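Local coordinates for fibrillarin-like rRNA/tRNA 2'-O-methyltransferase (Methanocaldococcus jannaschii, PDB 1FBN), which probably transfers a methyl group from S-adenosyl-L-methionine to ribose 2'-hydroxyls of rRNA and tRNA at sites picked by a guide RNA, at residues E8-E11 with N12-E15; I176-A180 with R181-V185. All blocks are in the same frame, centred on the assembly; numbering follows the deposited sequence.

Contact 1: E8-E11 with N12-E15; sequences EIFE and NIYE
Glu8 reaches along the turn with its carboxylate and takes the backbone N-H of Asn12 on OE2, 2.9 Å from Asn12 N. The bond is nearly straight, 167° at the hydrogen, and arrives on the anti side of OE2, tilted 22° out of the carboxylate plane. With CG anti to the backbone N (chi1 177°) and the chain extended beyond it, Glu8 runs alongside the opposite strand to get there. On the same face its CB rests against the Tyr14 ring, 3.6 Å from CE2. On the other face Ile9 sets CG1 and CD1 against CG2 of Ile13, while its CG2 branch meets CB of Glu15; CD1 of Ile13 reaches CD2 of Phe10 at 3.9 Å. The backbone ties these side chains together: Ile9 N donates to Ile13 O at 2.8 Å, and Glu8 CA makes a CA-H...O contact to the same oxygen. Farther out, Ile63 of helix 58-64 packs on Phe10 and Ile13, Tyr49 meets Tyr14 edge-to-face, and Arg74 N binds the carboxylate of Glu11. This is a tight antiparallel beta hairpin, strands 5-9 and 13-17, at one edge of the five-stranded antiparallel sheet, its turn latched by a side chain.

Contact 2: I176-A180 with R181-V185; sequences IAIKA and RSIDV
Lys179 O, on the last residue of strand 172-179, and Ala180 O, on the residue after it, each take two donors. Lys179 O receives Ser182 OG at 2.7 Å, lying in the carbonyl plane, and Ser182 N at 3.0 Å from above that plane. The hydroxyl gets there because OG sits between the backbone N and the carbonyl carbon (chi1 72°), which turns it back toward the strand. Ala180 O is shared similarly: Asp184 N comes in its carbonyl plane at 3.2 Å, and Ile183 N from above it at 3.0 Å. The strand, an inner one of the seven-stranded mixed sheet of the Rossmann-like methyltransferase fold, between 144-149 and 220-227, runs on into a tight turn before helix 189-203; Ser182 lies about 4 Å, side chain to side chain, from Ala152, a predicted S-adenosyl-L-methionine-binding residue. Arg181 curls forward along the chain, its side chain kinked at the second and third torsions (-84° and 74°), to grip Asp184 O side-on through NE (2.8 Å) and NH2 (2.7 Å). That oxygen is in the guanidinium plane; NE meets one of its lone pairs in the carbonyl plane, whereas NH2 comes from above that plane and also donates to Lys187 O. With an alanine in place of Arg181, the donors to Asp184 O and Lys187 O are gone, and the loop would probably be freer to turn. Asp184 OD1 accepts from Thr186 N and Lys187 N. CG2 of Ile178 meets CD1 of Ile183 at 3.6 Å, the side chains slanting across each other, and Gln156 of helix 156-167 touches both.

How the contacts relate
Contact 1 closes early in the chain, long before contact 2 opens, and the two lie on opposite sides of the chain's centre. Their centres are 29 Å apart and their nearest atoms about 14 Å, so they do not touch. They share no sheet: 8-11 and 12-15 form a hairpin end of the N-terminal five-stranded antiparallel sheet, whereas 176-180 sits at the end of a strand of the seven-stranded mixed sheet and 181-185 in the loop leaving it. That Rossmann-like sheet carries the predicted cofactor site. Contact 2 lies beside one of the predicted cofactor-binding residues, whereas contact 1 is farther off, the Ile13 side chain about 10 Å from that of Thr88.

Contact 1: E8-E11 with N12-E15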
loop_
_atom_site.group_PDB
_atom_site.type_symbol
_atom_site.label_atom_id
_atom_site.label_comp_id
_atom_site.label_asym_id
_atom_site.label_seq_id
_atom_site.Cartn_x
_atom_site.Cartn_y
_atom_site.Cartn_z
ATOM N N GLU A 8 -15.639 0.536 11.792
ATOM C CA GLU A 8 -14.222 0.250 11.690
ATOM C C GLU A 8 -13.963 -1.201 11.321
ATOM O O GLU A 8 -14.591 -2.114 11.868
ATOM C CB GLU A 8 -13.526 0.567 13.011
ATOM C CG GLU A 8 -12.041 0.237 13.020
ATOM C CD GLU A 8 -11.347 0.644 14.305
ATOM O OE1 GLU A 8 -12.039 0.979 15.293
ATOM O OE2 GLU A 8 -10.099 0.630 14.327
ATOM N N ILE A 9 -13.082 -1.393 10.341
ATOM C CA ILE A 9 -12.666 -2.720 9.901
ATOM C C ILE A 9 -11.154 -2.734 10.082
ATOM O O ILE A 9 -10.533 -1.671 10.122
ATOM C CB ILE A 9 -13.049 -3.016 8.430
ATOM C CG1 ILE A 9 -12.585 -1.889 7.507
ATOM C CG2 ILE A 9 -14.552 -3.251 8.317
ATOM C CD1 ILE A 9 -12.855 -2.159 6.040
ATOM N N PHE A 10 -10.567 -3.919 10.232
ATOM C CA PHE A 10 -9.121 -4.048 10.447
ATOM C C PHE A 10 -8.744 -3.130 11.611
ATOM O O PHE A 10 -9.281 -3.275 12.704
ATOM C CB PHE A 10 -8.351 -3.681 9.170
ATOM C CG PHE A 10 -8.673 -4.567 7.992
ATOM C CD1 PHE A 10 -8.424 -5.937 8.045
ATOM C CD2 PHE A 10 -9.218 -4.032 6.826
ATOM C CE1 PHE A 10 -8.711 -6.761 6.952
ATOM C CE2 PHE A 10 -9.508 -4.850 5.729
ATOM C CZ PHE A 10 -9.253 -6.216 5.794
ATOM N N GLU A 11 -7.830 -2.193 11.383
ATOM C CA GLU A 11 -7.455 -1.238 12.421
ATOM C C GLU A 11 -7.317 0.149 11.802
ATOM O O GLU A 11 -6.450 0.384 10.961
ATOM C CB GLU A 11 -6.160 -1.634 13.140
ATOM C CG GLU A 11 -5.819 -0.680 14.292
ATOM C CD GLU A 11 -4.604 -1.099 15.101
ATOM O OE1 GLU A 11 -4.629 -2.198 15.697
ATOM O OE2 GLU A 11 -3.630 -0.319 15.161
ATOM N N ASN A 12 -8.206 1.051 12.205
ATOM C CA ASN A 12 -8.218 2.426 11.716
ATOM C C ASN A 12 -8.560 2.563 10.224
ATOM O O ASN A 12 -8.068 3.458 9.538
ATOM C CB ASN A 12 -6.901 3.139 12.058
ATOM C CG ASN A 12 -7.065 4.653 12.202
ATOM O OD1 ASN A 12 -6.077 5.398 12.214
ATOM N ND2 ASN A 12 -8.309 5.111 12.321
ATOM N N ILE A 13 -9.371 1.633 9.725
ATOM C CA ILE A 13 -9.863 1.652 8.347
ATOM C C ILE A 13 -11.381 1.586 8.534
ATOM O O ILE A 13 -11.861 0.959 9.479
ATOM C CB ILE A 13 -9.365 0.446 7.509
ATOM C CG1 ILE A 13 -7.841 0.484 7.388
ATOM C CG2 ILE A 13 -9.969 0.494 6.105
ATOM C CD1 ILE A 13 -7.276 -0.632 6.565
ATOM N N TYR A 14 -12.141 2.229 7.655
ATOM C CA TYR A 14 -13.588 2.252 7.833
ATOM C C TYR A 14 -14.425 1.800 6.654
ATOM O O TYR A 14 -14.161 2.161 5.507
ATOM C CB TYR A 14 -14.025 3.655 8.295
ATOM C CG TYR A 14 -13.285 4.090 9.537
ATOM C CD1 TYR A 14 -12.041 4.711 9.442
ATOM C CD2 TYR A 14 -13.753 3.749 10.806
ATOM C CE1 TYR A 14 -11.272 4.964 10.572
ATOM C CE2 TYR A 14 -12.991 4.000 11.943
ATOM C CZ TYR A 14 -11.748 4.601 11.816
ATOM O OH TYR A 14 -10.965 4.805 12.926
ATOM N N GLU A 15 -15.420 0.969 6.952
ATOM C CA GLU A 15 -16.348 0.482 5.942
ATOM C C GLU A 15 -17.498 1.474 5.892
ATOM O O GLU A 15 -18.074 1.809 6.928
ATOM C CB GLU A 15 -16.891 -0.886 6.328
ATOM C CG GLU A 15 -17.859 -1.448 5.324
ATOM C CD GLU A 15 -18.426 -2.767 5.775
ATOM O OE1 GLU A 15 -19.390 -2.749 6.564
ATOM O OE2 GLU A 15 -17.897 -3.819 5.356
#

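Contact 2: I176-A180 with R181-V185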
loop_
_atom_site.group_PDB
_atom_site.type_symbol
_atom_site.label_atom_id
_atom_site.label_comp_id
_atom_site.label_asym_id
_atom_site.label_seq_id
_atom_site.Cartn_x
_atom_site.Cartn_y
_atom_site.Cartn_z
ATOM N N ILE A 176 2.787 -6.662 -1.798
ATOM C CA ILE A 176 3.258 -6.320 -3.137
ATOM C C ILE A 176 2.196 -6.495 -4.225
ATOM O O ILE A 176 1.591 -7.563 -4.367
ATOM C CB ILE A 176 4.553 -7.125 -3.497
ATOM C CG1 ILE A 176 5.129 -6.663 -4.840
ATOM C CG2 ILE A 176 4.273 -8.627 -3.518
ATOM C CD1 ILE A 176 6.433 -7.333 -5.210
ATOM N N ALA A 177 1.937 -5.409 -4.951
ATOM C CA ALA A 177 0.976 -5.413 -6.048
ATOM C C ALA A 177 1.764 -5.749 -7.309
ATOM O O ALA A 177 2.615 -4.976 -7.742
ATOM C CB ALA A 177 0.316 -4.045 -6.181
ATOM N N ILE A 178 1.489 -6.913 -7.885
ATOM C CA ILE A 178 2.200 -7.363 -9.072
ATOM C C ILE A 178 1.406 -7.299 -10.375
ATOM O O ILE A 178 0.314 -7.860 -10.489
ATOM C CB ILE A 178 2.728 -8.804 -8.881
ATOM C CG1 ILE A 178 3.638 -8.870 -7.651
ATOM C CG2 ILE A 178 3.482 -9.264 -10.126
ATOM C CD1 ILE A 178 4.285 -10.227 -7.421
ATOM N N LYS A 179 1.968 -6.582 -11.347
ATOM C CA LYS A 179 1.386 -6.455 -12.678
ATOM C C LYS A 179 2.090 -7.535 -13.503
ATOM O O LYS A 179 3.278 -7.410 -13.813
ATOM C CB LYS A 179 1.689 -5.075 -13.261
ATOM C CG LYS A 179 1.211 -4.894 -14.687
ATOM C CD LYS A 179 1.583 -3.529 -15.231
ATOM C CE LYS A 179 1.156 -3.385 -16.681
ATOM N NZ LYS A 179 1.495 -2.038 -17.208
ATOM N N ALA A 180 1.367 -8.607 -13.823
ATOM C CA ALA A 180 1.928 -9.726 -14.581
ATOM C C ALA A 180 2.669 -9.327 -15.858
ATOM O O ALA A 180 3.784 -9.791 -16.099
ATOM C CB ALA A 180 0.840 -10.743 -14.903
ATOM N N ARG A 181 2.058 -8.458 -16.655
ATOM C CA ARG A 181 2.647 -8.020 -17.915
ATOM C C ARG A 181 3.933 -7.201 -17.789
ATOM O O ARG A 181 4.642 -7.011 -18.778
ATOM C CB ARG A 181 1.613 -7.262 -18.744
ATOM C CG ARG A 181 0.434 -8.105 -19.218
ATOM C CD ARG A 181 0.732 -8.863 -20.501
ATOM N NE ARG A 181 1.615 -10.000 -20.278
ATOM C CZ ARG A 181 1.279 -11.269 -20.498
ATOM N NH1 ARG A 181 0.072 -11.583 -20.956
ATOM N NH2 ARG A 181 2.150 -12.231 -20.241
ATOM N N SER A 182 4.237 -6.708 -16.588
ATOM C CA SER A 182 5.466 -5.937 -16.383
ATOM C C SER A 182 6.659 -6.881 -16.198
ATOM O O SER A 182 7.814 -6.454 -16.219
ATOM C CB SER A 182 5.343 -4.998 -15.174
ATOM O OG SER A 182 5.366 -5.703 -13.944
ATOM N N ILE A 183 6.360 -8.167 -16.023
ATOM C CA ILE A 183 7.368 -9.204 -15.833
ATOM C C ILE A 183 7.572 -10.027 -17.104
ATOM O O ILE A 183 8.705 -10.343 -17.478
ATOM C CB ILE A 183 6.962 -10.125 -14.663
ATOM C CG1 ILE A 183 7.025 -9.329 -13.357
ATOM C CG2 ILE A 183 7.851 -11.367 -14.602
ATOM C CD1 ILE A 183 6.276 -9.952 -12.233
ATOM N N ASP A 184 6.476 -10.330 -17.792
ATOM C CA ASP A 184 6.530 -11.125 -19.012
ATOM C C ASP A 184 5.340 -10.761 -19.903
ATOM O O ASP A 184 4.215 -10.649 -19.422
ATOM C CB ASP A 184 6.482 -12.609 -18.638
ATOM C CG ASP A 184 6.982 -13.512 -19.740
ATOM O OD1 ASP A 184 6.291 -13.650 -20.768
ATOM O OD2 ASP A 184 8.061 -14.110 -19.563
ATOM N N VAL A 185 5.598 -10.566 -21.196
ATOM C CA VAL A 185 4.543 -10.209 -22.149
ATOM C C VAL A 185 4.020 -11.386 -22.982
ATOM O O VAL A 185 3.104 -11.219 -23.792
ATOM C CB VAL A 185 5.009 -9.092 -23.121
ATOM C CG1 VAL A 185 5.333 -7.822 -22.351
ATOM C CG2 VAL A 185 6.216 -9.553 -23.929
#